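Local coordinates for hydrazine synthase alpha subunit (Candidatus Kuenenia stuttgartiensis, PDB 5C2V), which catalyses the condensation of hydroxylamine with ammonia to give hydrazine, the second half-reaction of the hydrazine synthase complex, and carries two heme c groups, at residues D[721-726]-D[749-754]; D[715-720]-D[731-736]; D[706-711]-D[758-763]. One frame throughout, in Å; residues are numbered along the deposited sequence.

Interaction 1 (D[721-726]-D[749-754]); sequences RLYEAE and LTQDER. With HEC (heme c), chain B.
In the pocket of the bis-histidine heme c of the C-terminal cytochrome c domain, Arg754 of helix 751-762 lies across Tyr723, at the Schellman motif that ends helix 717-722. The guanidinium rests nearly flat on one face of the phenol ring, the two planes 17° apart, and Arg754 CZ stands 3.7 Å from the centroid of the Tyr723 ring. This is a cation-pi stack extended by a CH-pi contact, since Arg754 CD sits over the same ring, 3.8 Å from the Tyr723 centroid. The arginine chain runs out extended and bends at its third torsion (chi3 66°), which turns the NE-CZ end over the ring. Two further contacts limit its rotation. Arg754 NH1 reaches the carbonyl of Leu722 at the helix end, a weak bond of 3.4 Å from NH1 to O, while Arg754 NH2 donates to Gln751 OE1 one turn earlier in its own helix, 2.8 Å from NH2 to OE1 and in the plane of the amide carbonyl. The amide of Gln751 is used twice, because its NE2 donates to a water that the hydroxyl of Tyr723 also approaches, weakly.

Next to the stack, the contact is apolar. Leu722 CD2 meets Leu749 CD1 at 3.8 Å. Leu749 CG lies 3.6 Å from heme CBB and Leu722 CD2 comes near the CMB methyl, so both leucines pack against the heme edge; both also pack on Ile757, and Leu749 on Ile653. Arg721 works on the propionate side. Its NH1 and NH2 both donate to one oxygen, with NH1 2.6 Å from heme O1D, and this would probably help stabilise the carboxylate's charge. The same guanidinium is held from another side by Glu724, whose OE1 uses its syn lone pair to accept from Arg721 NH2 at 3.3 Å.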
# COMPACT_ATOMS: atom_id res chain seq x y z
N ARG D 721 -24.78 15.59 5.54
CA ARG D 721 -25.92 16.39 5.10
C ARG D 721 -27.11 16.25 6.04
O ARG D 721 -27.82 17.23 6.30
CB ARG D 721 -26.33 16.00 3.68
CG ARG D 721 -25.31 16.39 2.62
CD ARG D 721 -24.89 17.85 2.78
NE ARG D 721 -26.04 18.75 2.80
CZ ARG D 721 -26.59 19.28 1.71
NH1 ARG D 721 -26.10 18.99 0.51
NH2 ARG D 721 -27.63 20.09 1.82
N LEU D 722 -27.34 15.05 6.55
CA LEU D 722 -28.45 14.81 7.46
C LEU D 722 -28.27 15.56 8.77
O LEU D 722 -29.24 15.91 9.43
CB LEU D 722 -28.63 13.31 7.72
CG LEU D 722 -29.26 12.51 6.57
CD1 LEU D 722 -29.22 11.02 6.85
CD2 LEU D 722 -30.68 12.98 6.32
N TYR D 723 -27.02 15.78 9.17
CA TYR D 723 -26.73 16.60 10.34
C TYR D 723 -26.36 18.04 9.97
O TYR D 723 -26.22 18.89 10.86
CB TYR D 723 -25.62 15.98 11.18
CG TYR D 723 -26.04 14.75 11.95
CD1 TYR D 723 -26.15 13.52 11.32
CD2 TYR D 723 -26.31 14.81 13.31
CE1 TYR D 723 -26.53 12.39 12.02
CE2 TYR D 723 -26.70 13.69 14.02
CZ TYR D 723 -26.81 12.48 13.37
OH TYR D 723 -27.19 11.36 14.07
N GLU D 724 -26.23 18.31 8.68
CA GLU D 724 -25.84 19.63 8.16
C GLU D 724 -24.64 20.25 8.88
O GLU D 724 -24.69 21.40 9.30
CB GLU D 724 -27.03 20.59 8.23
CG GLU D 724 -28.17 20.26 7.27
CD GLU D 724 -27.81 20.47 5.81
OE1 GLU D 724 -28.59 20.05 4.94
OE2 GLU D 724 -26.74 21.06 5.53
N ALA D 725 -23.57 19.47 9.03
CA ALA D 725 -22.35 19.95 9.68
C ALA D 725 -21.15 19.12 9.23
O ALA D 725 -21.32 18.05 8.65
CB ALA D 725 -22.50 19.88 11.19
N GLU D 726 -19.94 19.62 9.48
CA GLU D 726 -18.76 18.81 9.18
C GLU D 726 -18.39 18.01 10.42
O GLU D 726 -17.92 18.54 11.43
CB GLU D 726 -17.60 19.69 8.69
CG GLU D 726 -17.14 20.82 9.61
CD GLU D 726 -15.95 21.57 9.04
OE1 GLU D 726 -14.92 20.93 8.75
OE2 GLU D 726 -16.04 22.81 8.90
N LEU D 749 -35.80 14.32 9.14
CA LEU D 749 -35.95 13.07 9.88
C LEU D 749 -36.04 13.29 11.38
O LEU D 749 -35.56 14.30 11.89
CB LEU D 749 -34.78 12.13 9.58
CG LEU D 749 -34.55 11.68 8.13
CD1 LEU D 749 -33.32 10.79 8.04
CD2 LEU D 749 -35.77 10.97 7.60
N THR D 750 -36.67 12.35 12.08
CA THR D 750 -36.62 12.34 13.53
C THR D 750 -35.26 11.78 13.96
O THR D 750 -34.46 11.38 13.11
CB THR D 750 -37.75 11.51 14.15
OG1 THR D 750 -37.60 10.13 13.77
CG2 THR D 750 -39.11 12.01 13.68
N GLN D 751 -35.00 11.75 15.26
CA GLN D 751 -33.71 11.27 15.75
C GLN D 751 -33.58 9.77 15.54
O GLN D 751 -32.50 9.27 15.22
CB GLN D 751 -33.53 11.63 17.22
CG GLN D 751 -32.23 11.13 17.83
CD GLN D 751 -31.00 11.80 17.23
OE1 GLN D 751 -31.09 12.87 16.64
NE2 GLN D 751 -29.85 11.15 17.37
N ASP D 752 -34.69 9.05 15.71
CA ASP D 752 -34.70 7.60 15.58
C ASP D 752 -34.39 7.15 14.15
O ASP D 752 -33.62 6.21 13.95
CB ASP D 752 -36.05 7.04 16.02
CG ASP D 752 -36.34 7.31 17.48
OD1 ASP D 752 -35.38 7.43 18.27
OD2 ASP D 752 -37.53 7.40 17.85
N GLU D 753 -34.98 7.83 13.17
CA GLU D 753 -34.77 7.50 11.77
C GLU D 753 -33.33 7.80 11.33
O GLU D 753 -32.65 6.95 10.74
CB GLU D 753 -35.75 8.28 10.89
CG GLU D 753 -37.22 8.02 11.23
CD GLU D 753 -38.15 9.08 10.65
OE1 GLU D 753 -37.65 10.15 10.24
OE2 GLU D 753 -39.37 8.83 10.61
N ARG D 754 -32.88 9.01 11.64
CA ARG D 754 -31.54 9.45 11.30
C ARG D 754 -30.49 8.55 11.93
O ARG D 754 -29.54 8.12 11.26
CB ARG D 754 -31.33 10.90 11.74
CG ARG D 754 -30.02 11.51 11.26
CD ARG D 754 -29.97 13.01 11.56
NE ARG D 754 -29.95 13.29 12.99
CZ ARG D 754 -29.94 14.51 13.51
NH1 ARG D 754 -29.95 15.57 12.71
NH2 ARG D 754 -29.91 14.68 14.82
FE HEC B . -32.28 15.80 -0.56
CHA HEC B . -29.55 17.17 -2.12
CHB HEC B . -30.33 13.24 0.64
CHC HEC B . -35.00 14.47 1.11
CHD HEC B . -34.34 18.19 -1.93
NA HEC B . -30.32 15.28 -0.74
C1A HEC B . -29.34 16.03 -1.37
C2A HEC B . -28.06 15.41 -1.10
C3A HEC B . -28.27 14.33 -0.35
C4A HEC B . -29.70 14.22 -0.10
CMA HEC B . -27.19 13.36 0.18
CAA HEC B . -26.69 15.91 -1.61
CBA HEC B . -26.39 15.31 -2.98
CGA HEC B . -25.00 15.68 -3.40
O1A HEC B . -24.39 14.93 -4.22
O2A HEC B . -24.48 16.71 -2.91
NB HEC B . -32.62 14.13 0.60
C1B HEC B . -31.64 13.27 1.07
C2B HEC B . -32.23 12.42 2.08
C3B HEC B . -33.52 12.75 2.20
C4B HEC B . -33.79 13.84 1.28
CMB HEC B . -31.50 11.31 2.86
CAB HEC B . -34.57 12.13 3.16
CBB HEC B . -34.27 12.56 4.61
NC HEC B . -34.29 16.24 -0.43
C1C HEC B . -35.24 15.56 0.31
C2C HEC B . -36.50 16.27 0.20
C3C HEC B . -36.34 17.22 -0.73
C4C HEC B . -34.93 17.28 -1.08
CMC HEC B . -37.84 15.73 0.76
CAC HEC B . -37.43 18.19 -1.24
CBC HEC B . -37.93 19.12 -0.12
ND HEC B . -31.98 17.43 -1.85
C1D HEC B . -33.00 18.29 -2.24
C2D HEC B . -32.43 19.35 -3.04
C3D HEC B . -30.92 19.06 -3.11
C4D HEC B . -30.74 17.83 -2.34
CMD HEC B . -33.17 20.53 -3.69
CAD HEC B . -29.89 19.92 -3.88
CBD HEC B . -28.53 20.08 -3.19
CGD HEC B . -28.67 20.62 -1.79
O1D HEC B . -27.73 20.42 -0.98
O2D HEC B . -29.71 21.25 -1.47
O HOH W 1 -26.90 11.54 17.35

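Interaction 2 (D[715-720]-D[731-736]); sequences NSLLVW and APREKI. With HEC (heme c), chain B.
A CH-pi contact between Pro732 and Trp720 leads this contact, in which the start of the short helix 717-722 meets the loop 731-736 of the cytochrome c domain. Pro732 CD stands over one face of the indole, 3.8 Å from the centroid of the six-membered ring of Trp720 and 7° off its normal, an almost vertical approach. Ile736 CD1 arrives obliquely at the same ring, 3.5 Å from Trp720 CZ3, and the backbone of Ala731 lies near CH2. The indole nitrogen is occupied elsewhere, by the carbonyl of Ile714.

Apolar packing continues at CB and CG of the proline. Leu717 CB touches Pro732 CG at 3.9 Å, the two side chains crossing at about a right angle. With CG anti to the backbone nitrogen (chi1 -167°), Leu717 carries CD1 toward one face of the Arg733 guanidinium, but Arg733 NE is modelled too close to Lys735 O, so the detail of this contact is doubtful.

Most of the polar part belongs to the heme. Arg733 spans a propionate with two bonds, NH1 to heme O1A at 3.2 Å and NH2 to heme O2A at 2.6 Å. Outside the contact, Gln696 donates to the carbonyl of Pro732.

Around the pair, Leu718 and Val719 turn from helix 717-722 toward helix 751-762, where they pack on Ile757 and Ile761, so the loop and that helix flank the short helix between them.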
# COMPACT_ATOMS: atom_id res chain seq x y z
N ASN D 715 -17.89 9.75 8.56
CA ASN D 715 -17.17 10.12 7.34
C ASN D 715 -18.07 10.16 6.11
O ASN D 715 -17.62 10.48 5.01
CB ASN D 715 -16.01 9.15 7.09
CG ASN D 715 -14.86 9.35 8.06
OD1 ASN D 715 -14.69 10.43 8.63
ND2 ASN D 715 -14.07 8.31 8.25
N SER D 716 -19.34 9.83 6.30
CA SER D 716 -20.27 9.70 5.18
C SER D 716 -20.95 11.02 4.83
O SER D 716 -21.51 11.69 5.69
CB SER D 716 -21.32 8.64 5.49
OG SER D 716 -20.72 7.37 5.67
N LEU D 717 -20.90 11.38 3.54
CA LEU D 717 -21.50 12.62 3.05
C LEU D 717 -22.99 12.68 3.36
O LEU D 717 -23.52 13.75 3.68
CB LEU D 717 -21.26 12.76 1.54
CG LEU D 717 -21.53 14.11 0.87
CD1 LEU D 717 -20.61 14.29 -0.32
CD2 LEU D 717 -22.98 14.23 0.42
N LEU D 718 -23.66 11.53 3.27
CA LEU D 718 -25.08 11.44 3.58
C LEU D 718 -25.35 11.90 5.01
O LEU D 718 -26.27 12.68 5.25
CB LEU D 718 -25.57 10.00 3.39
CG LEU D 718 -27.02 9.72 3.80
CD1 LEU D 718 -27.97 10.58 2.99
CD2 LEU D 718 -27.35 8.24 3.64
N VAL D 719 -24.54 11.42 5.94
CA VAL D 719 -24.68 11.77 7.35
C VAL D 719 -24.28 13.23 7.57
O VAL D 719 -24.88 13.93 8.38
CB VAL D 719 -23.84 10.85 8.24
CG1 VAL D 719 -24.05 11.19 9.71
CG2 VAL D 719 -24.21 9.40 7.99
N TRP D 720 -23.25 13.67 6.85
CA TRP D 720 -22.83 15.07 6.87
C TRP D 720 -23.99 15.99 6.53
O TRP D 720 -24.16 17.05 7.14
CB TRP D 720 -21.67 15.30 5.90
CG TRP D 720 -20.31 14.97 6.46
CD1 TRP D 720 -19.94 13.83 7.11
CD2 TRP D 720 -19.14 15.80 6.40
NE1 TRP D 720 -18.62 13.90 7.46
CE2 TRP D 720 -18.10 15.09 7.04
CE3 TRP D 720 -18.87 17.06 5.87
CZ2 TRP D 720 -16.81 15.61 7.16
CZ3 TRP D 720 -17.59 17.57 5.99
CH2 TRP D 720 -16.58 16.85 6.63
N ALA D 731 -12.87 14.86 4.85
CA ALA D 731 -13.92 15.35 3.98
C ALA D 731 -14.17 14.36 2.85
O ALA D 731 -13.23 13.93 2.18
CB ALA D 731 -13.57 16.72 3.43
N PRO D 732 -15.44 13.99 2.63
CA PRO D 732 -15.80 13.05 1.57
C PRO D 732 -15.44 13.57 0.18
O PRO D 732 -15.06 12.78 -0.68
CB PRO D 732 -17.32 12.88 1.73
CG PRO D 732 -17.76 14.08 2.52
CD PRO D 732 -16.62 14.41 3.42
N ARG D 733 -15.57 14.88 -0.04
CA ARG D 733 -15.18 15.47 -1.31
C ARG D 733 -14.89 16.97 -1.17
O ARG D 733 -15.04 17.54 -0.09
CB ARG D 733 -16.26 15.24 -2.37
CG ARG D 733 -17.53 16.03 -2.15
CD ARG D 733 -18.61 15.63 -3.14
NE ARG D 733 -19.74 16.56 -3.09
CZ ARG D 733 -20.97 16.26 -3.49
NH1 ARG D 733 -21.25 15.05 -3.97
NH2 ARG D 733 -21.93 17.17 -3.41
N GLU D 734 -14.49 17.59 -2.27
CA GLU D 734 -14.11 19.01 -2.26
C GLU D 734 -15.32 19.93 -2.17
O GLU D 734 -15.34 20.87 -1.37
CB GLU D 734 -13.29 19.34 -3.51
CG GLU D 734 -11.97 18.61 -3.59
CD GLU D 734 -11.26 18.84 -4.91
OE1 GLU D 734 -11.94 19.18 -5.90
OE2 GLU D 734 -10.02 18.69 -4.96
N LYS D 735 -16.33 19.67 -2.99
CA LYS D 735 -17.57 20.45 -2.94
C LYS D 735 -18.63 19.66 -2.20
O LYS D 735 -19.18 18.70 -2.73
CB LYS D 735 -18.06 20.79 -4.35
CG LYS D 735 -17.06 21.56 -5.21
CD LYS D 735 -16.93 23.00 -4.76
CE LYS D 735 -16.11 23.81 -5.75
NZ LYS D 735 -14.73 23.27 -5.89
N ILE D 736 -18.94 20.09 -0.98
CA ILE D 736 -19.89 19.36 -0.14
C ILE D 736 -21.21 20.12 -0.03
O ILE D 736 -22.25 19.64 -0.47
CB ILE D 736 -19.32 19.11 1.27
CG1 ILE D 736 -18.01 18.34 1.17
CG2 ILE D 736 -20.33 18.35 2.12
CD1 ILE D 736 -17.38 18.03 2.51
FE HEC B . -32.28 15.80 -0.56
CHA HEC B . -29.55 17.17 -2.12
CHB HEC B . -30.33 13.24 0.64
CHC HEC B . -35.00 14.47 1.11
CHD HEC B . -34.34 18.19 -1.93
NA HEC B . -30.32 15.28 -0.74
C1A HEC B . -29.34 16.03 -1.37
C2A HEC B . -28.06 15.41 -1.10
C3A HEC B . -28.27 14.33 -0.35
C4A HEC B . -29.70 14.22 -0.10
CMA HEC B . -27.19 13.36 0.18
CAA HEC B . -26.69 15.91 -1.61
CBA HEC B . -26.39 15.31 -2.98
CGA HEC B . -25.00 15.68 -3.40
O1A HEC B . -24.39 14.93 -4.22
O2A HEC B . -24.48 16.71 -2.91
NB HEC B . -32.62 14.13 0.60
C1B HEC B . -31.64 13.27 1.07
C2B HEC B . -32.23 12.42 2.08
C3B HEC B . -33.52 12.75 2.20
C4B HEC B . -33.79 13.84 1.28
CMB HEC B . -31.50 11.31 2.86
CAB HEC B . -34.57 12.13 3.16
CBB HEC B . -34.27 12.56 4.61
NC HEC B . -34.29 16.24 -0.43
C1C HEC B . -35.24 15.56 0.31
C2C HEC B . -36.50 16.27 0.20
C3C HEC B . -36.34 17.22 -0.73
C4C HEC B . -34.93 17.28 -1.08
CMC HEC B . -37.84 15.73 0.76
CAC HEC B . -37.43 18.19 -1.24
CBC HEC B . -37.93 19.12 -0.12
ND HEC B . -31.98 17.43 -1.85
C1D HEC B . -33.00 18.29 -2.24
C2D HEC B . -32.43 19.35 -3.04
C3D HEC B . -30.92 19.06 -3.11
C4D HEC B . -30.74 17.83 -2.34
CMD HEC B . -33.17 20.53 -3.69
CAD HEC B . -29.89 19.92 -3.88
CBD HEC B . -28.53 20.08 -3.19
CGD HEC B . -28.67 20.62 -1.79
O1D HEC B . -27.73 20.42 -0.98
O2D HEC B . -29.71 21.25 -1.47

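Interaction 3 (D[706-711]-D[758-763]); sequences KYVNPS and VEWIDL. With HEC (heme c), chain B.
Ser711 N donates to the carbonyl of Ile761 at 2.9 Å from N to O, the one hydrogen bond between loop 706-711 and the C-terminal end of helix 751-762 in the heme-binding cytochrome c domain. The bond is slightly bent (151° at the hydrogen), and the donor is tilted from the carbonyl plane. Beside it, Ser711 CA makes a CA-H...O contact with Asp762 O at 3.4 Å. At this end, loop and helix meet through backbone atoms, at the carbonyls of Ile761 and Asp762.

Side chains pack beside this bond. Ile761 holds CG2 anti to its backbone nitrogen and CG1 beside it (chi1 -61°), which sends CG2 next to Asn709 O and CD1 toward Val708 CG2, 4.3 Å from CD1. The same valine methyl lies obliquely to the indole of Trp760, 4.4 Å from CZ3 of that tryptophan.

Polar ends lead away into the neighbouring structure. Ser711 OG bonds Thr541 OG1 and the carboxylate of Asp762 forms a salt bridge with Arg463, two ties that join the cytochrome c domain to the sheet containing strand 461-467; Trp760 NE1 bonds Gln766 O.

At the other end of the loop, Tyr707 packs on Leu717 and Leu718 and extends its ring to the heme. There CD1 touches the CMA methyl, and Tyr707 OH donates to heme O1A over 3.1 Å.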
# COMPACT_ATOMS: atom_id res chain seq x y z
N LYS D 706 -19.76 7.81 -2.90
CA LYS D 706 -20.24 9.18 -2.94
C LYS D 706 -20.92 9.56 -1.63
O LYS D 706 -20.49 10.49 -0.94
CB LYS D 706 -21.20 9.39 -4.11
CG LYS D 706 -20.57 9.29 -5.49
CD LYS D 706 -21.61 9.57 -6.58
CE LYS D 706 -20.97 9.59 -7.96
NZ LYS D 706 -21.96 9.93 -9.02
N TYR D 707 -22.00 8.85 -1.30
CA TYR D 707 -22.77 9.17 -0.10
C TYR D 707 -22.53 8.29 1.13
O TYR D 707 -23.05 8.60 2.21
CB TYR D 707 -24.26 9.12 -0.44
CG TYR D 707 -24.61 9.94 -1.66
CD1 TYR D 707 -24.84 11.31 -1.55
CD2 TYR D 707 -24.71 9.35 -2.91
CE1 TYR D 707 -25.16 12.06 -2.66
CE2 TYR D 707 -25.03 10.10 -4.03
CZ TYR D 707 -25.25 11.46 -3.90
OH TYR D 707 -25.56 12.21 -5.00
N VAL D 708 -21.74 7.23 1.01
CA VAL D 708 -21.64 6.27 2.11
C VAL D 708 -20.24 5.73 2.35
O VAL D 708 -19.58 5.23 1.43
CB VAL D 708 -22.60 5.07 1.88
CG1 VAL D 708 -22.22 3.89 2.78
CG2 VAL D 708 -24.05 5.47 2.12
N ASN D 709 -19.78 5.83 3.60
CA ASN D 709 -18.54 5.20 4.02
C ASN D 709 -18.83 4.06 4.99
O ASN D 709 -19.20 4.30 6.14
CB ASN D 709 -17.60 6.22 4.66
CG ASN D 709 -17.10 7.26 3.67
OD1 ASN D 709 -15.94 7.23 3.25
ND2 ASN D 709 -17.98 8.18 3.28
N PRO D 710 -18.69 2.81 4.54
CA PRO D 710 -18.98 1.65 5.38
C PRO D 710 -18.14 1.60 6.66
O PRO D 710 -16.92 1.78 6.62
CB PRO D 710 -18.66 0.47 4.46
CG PRO D 710 -18.91 1.00 3.09
CD PRO D 710 -18.43 2.42 3.14
N SER D 711 -18.83 1.38 7.77
CA SER D 711 -18.26 1.36 9.12
C SER D 711 -17.59 2.67 9.53
O SER D 711 -16.81 2.70 10.48
CB SER D 711 -17.25 0.21 9.25
OG SER D 711 -16.61 0.23 10.52
N VAL D 758 -27.57 6.06 10.62
CA VAL D 758 -26.22 6.06 11.20
C VAL D 758 -25.78 4.65 11.59
O VAL D 758 -24.68 4.21 11.24
CB VAL D 758 -26.14 6.97 12.44
CG1 VAL D 758 -24.79 6.82 13.13
CG2 VAL D 758 -26.39 8.42 12.06
N GLU D 759 -26.64 3.95 12.32
CA GLU D 759 -26.38 2.57 12.72
C GLU D 759 -26.18 1.67 11.51
O GLU D 759 -25.27 0.84 11.50
CB GLU D 759 -27.52 2.03 13.58
CG GLU D 759 -27.49 2.50 15.03
CD GLU D 759 -28.58 1.86 15.86
OE1 GLU D 759 -29.69 1.64 15.33
OE2 GLU D 759 -28.32 1.57 17.05
N TRP D 760 -27.03 1.83 10.51
CA TRP D 760 -26.94 1.05 9.29
C TRP D 760 -25.58 1.21 8.62
O TRP D 760 -24.95 0.23 8.23
CB TRP D 760 -28.05 1.44 8.30
CG TRP D 760 -27.86 0.87 6.93
CD1 TRP D 760 -27.86 -0.45 6.59
CD2 TRP D 760 -27.64 1.60 5.72
NE1 TRP D 760 -27.66 -0.59 5.24
CE2 TRP D 760 -27.52 0.66 4.68
CE3 TRP D 760 -27.54 2.96 5.41
CZ2 TRP D 760 -27.30 1.03 3.36
CZ3 TRP D 760 -27.32 3.33 4.10
CH2 TRP D 760 -27.21 2.36 3.08
N ILE D 761 -25.11 2.45 8.51
CA ILE D 761 -23.82 2.72 7.89
C ILE D 761 -22.66 2.19 8.74
O ILE D 761 -21.73 1.58 8.21
CB ILE D 761 -23.62 4.23 7.64
CG1 ILE D 761 -24.70 4.75 6.69
CG2 ILE D 761 -22.25 4.50 7.07
CD1 ILE D 761 -24.52 6.19 6.29
N ASP D 762 -22.73 2.41 10.05
CA ASP D 762 -21.69 1.94 10.95
C ASP D 762 -21.59 0.41 10.98
O ASP D 762 -20.52 -0.14 11.24
CB ASP D 762 -21.94 2.46 12.37
CG ASP D 762 -21.16 3.73 12.67
OD1 ASP D 762 -20.60 4.32 11.72
OD2 ASP D 762 -21.12 4.13 13.85
N LEU D 763 -22.70 -0.26 10.70
CA LEU D 763 -22.73 -1.72 10.65
C LEU D 763 -22.10 -2.27 9.38
O LEU D 763 -21.94 -3.49 9.23
CB LEU D 763 -24.17 -2.23 10.77
CG LEU D 763 -24.79 -2.31 12.16
CD1 LEU D 763 -26.27 -2.61 12.07
CD2 LEU D 763 -24.08 -3.36 13.00
FE HEC B . -32.28 15.80 -0.56
CHA HEC B . -29.55 17.17 -2.12
CHB HEC B . -30.33 13.24 0.64
CHC HEC B . -35.00 14.47 1.11
CHD HEC B . -34.34 18.19 -1.93
NA HEC B . -30.32 15.28 -0.74
C1A HEC B . -29.34 16.03 -1.37
C2A HEC B . -28.06 15.41 -1.10
C3A HEC B . -28.27 14.33 -0.35
C4A HEC B . -29.70 14.22 -0.10
CMA HEC B . -27.19 13.36 0.18
CAA HEC B . -26.69 15.91 -1.61
CBA HEC B . -26.39 15.31 -2.98
CGA HEC B . -25.00 15.68 -3.40
O1A HEC B . -24.39 14.93 -4.22
O2A HEC B . -24.48 16.71 -2.91
NB HEC B . -32.62 14.13 0.60
C1B HEC B . -31.64 13.27 1.07
C2B HEC B . -32.23 12.42 2.08
C3B HEC B . -33.52 12.75 2.20
C4B HEC B . -33.79 13.84 1.28
CMB HEC B . -31.50 11.31 2.86
CAB HEC B . -34.57 12.13 3.16
CBB HEC B . -34.27 12.56 4.61
NC HEC B . -34.29 16.24 -0.43
C1C HEC B . -35.24 15.56 0.31
C2C HEC B . -36.50 16.27 0.20
C3C HEC B . -36.34 17.22 -0.73
C4C HEC B . -34.93 17.28 -1.08
CMC HEC B . -37.84 15.73 0.76
CAC HEC B . -37.43 18.19 -1.24
CBC HEC B . -37.93 19.12 -0.12
ND HEC B . -31.98 17.43 -1.85
C1D HEC B . -33.00 18.29 -2.24
C2D HEC B . -32.43 19.35 -3.04
C3D HEC B . -30.92 19.06 -3.11
C4D HEC B . -30.74 17.83 -2.34
CMD HEC B . -33.17 20.53 -3.69
CAD HEC B . -29.89 19.92 -3.88
CBD HEC B . -28.53 20.08 -3.19
CGD HEC B . -28.67 20.62 -1.79
O1D HEC B . -27.73 20.42 -0.98
O2D HEC B . -29.71 21.25 -1.47

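The three contacts form a cluster in the cytochrome c domain, with centres about 12 to 13 Å apart. Along the chain the order is 706-711, 715-720, 721-726, 731-736, 749-754 and 758-763: interaction 3 encloses the others, and the segments of interactions 1 and 2 alternate. Interactions 1 and 2 share helix 717-722; interactions 1 and 3 share helix 751-762. Interactions 2 and 3 are joined directly, Ser716 OG lying 2.7 Å from Asn709 N. Each contact also sends one side chain to a heme propionate, so that two helices and the loops beside them hold the propionates of one heme.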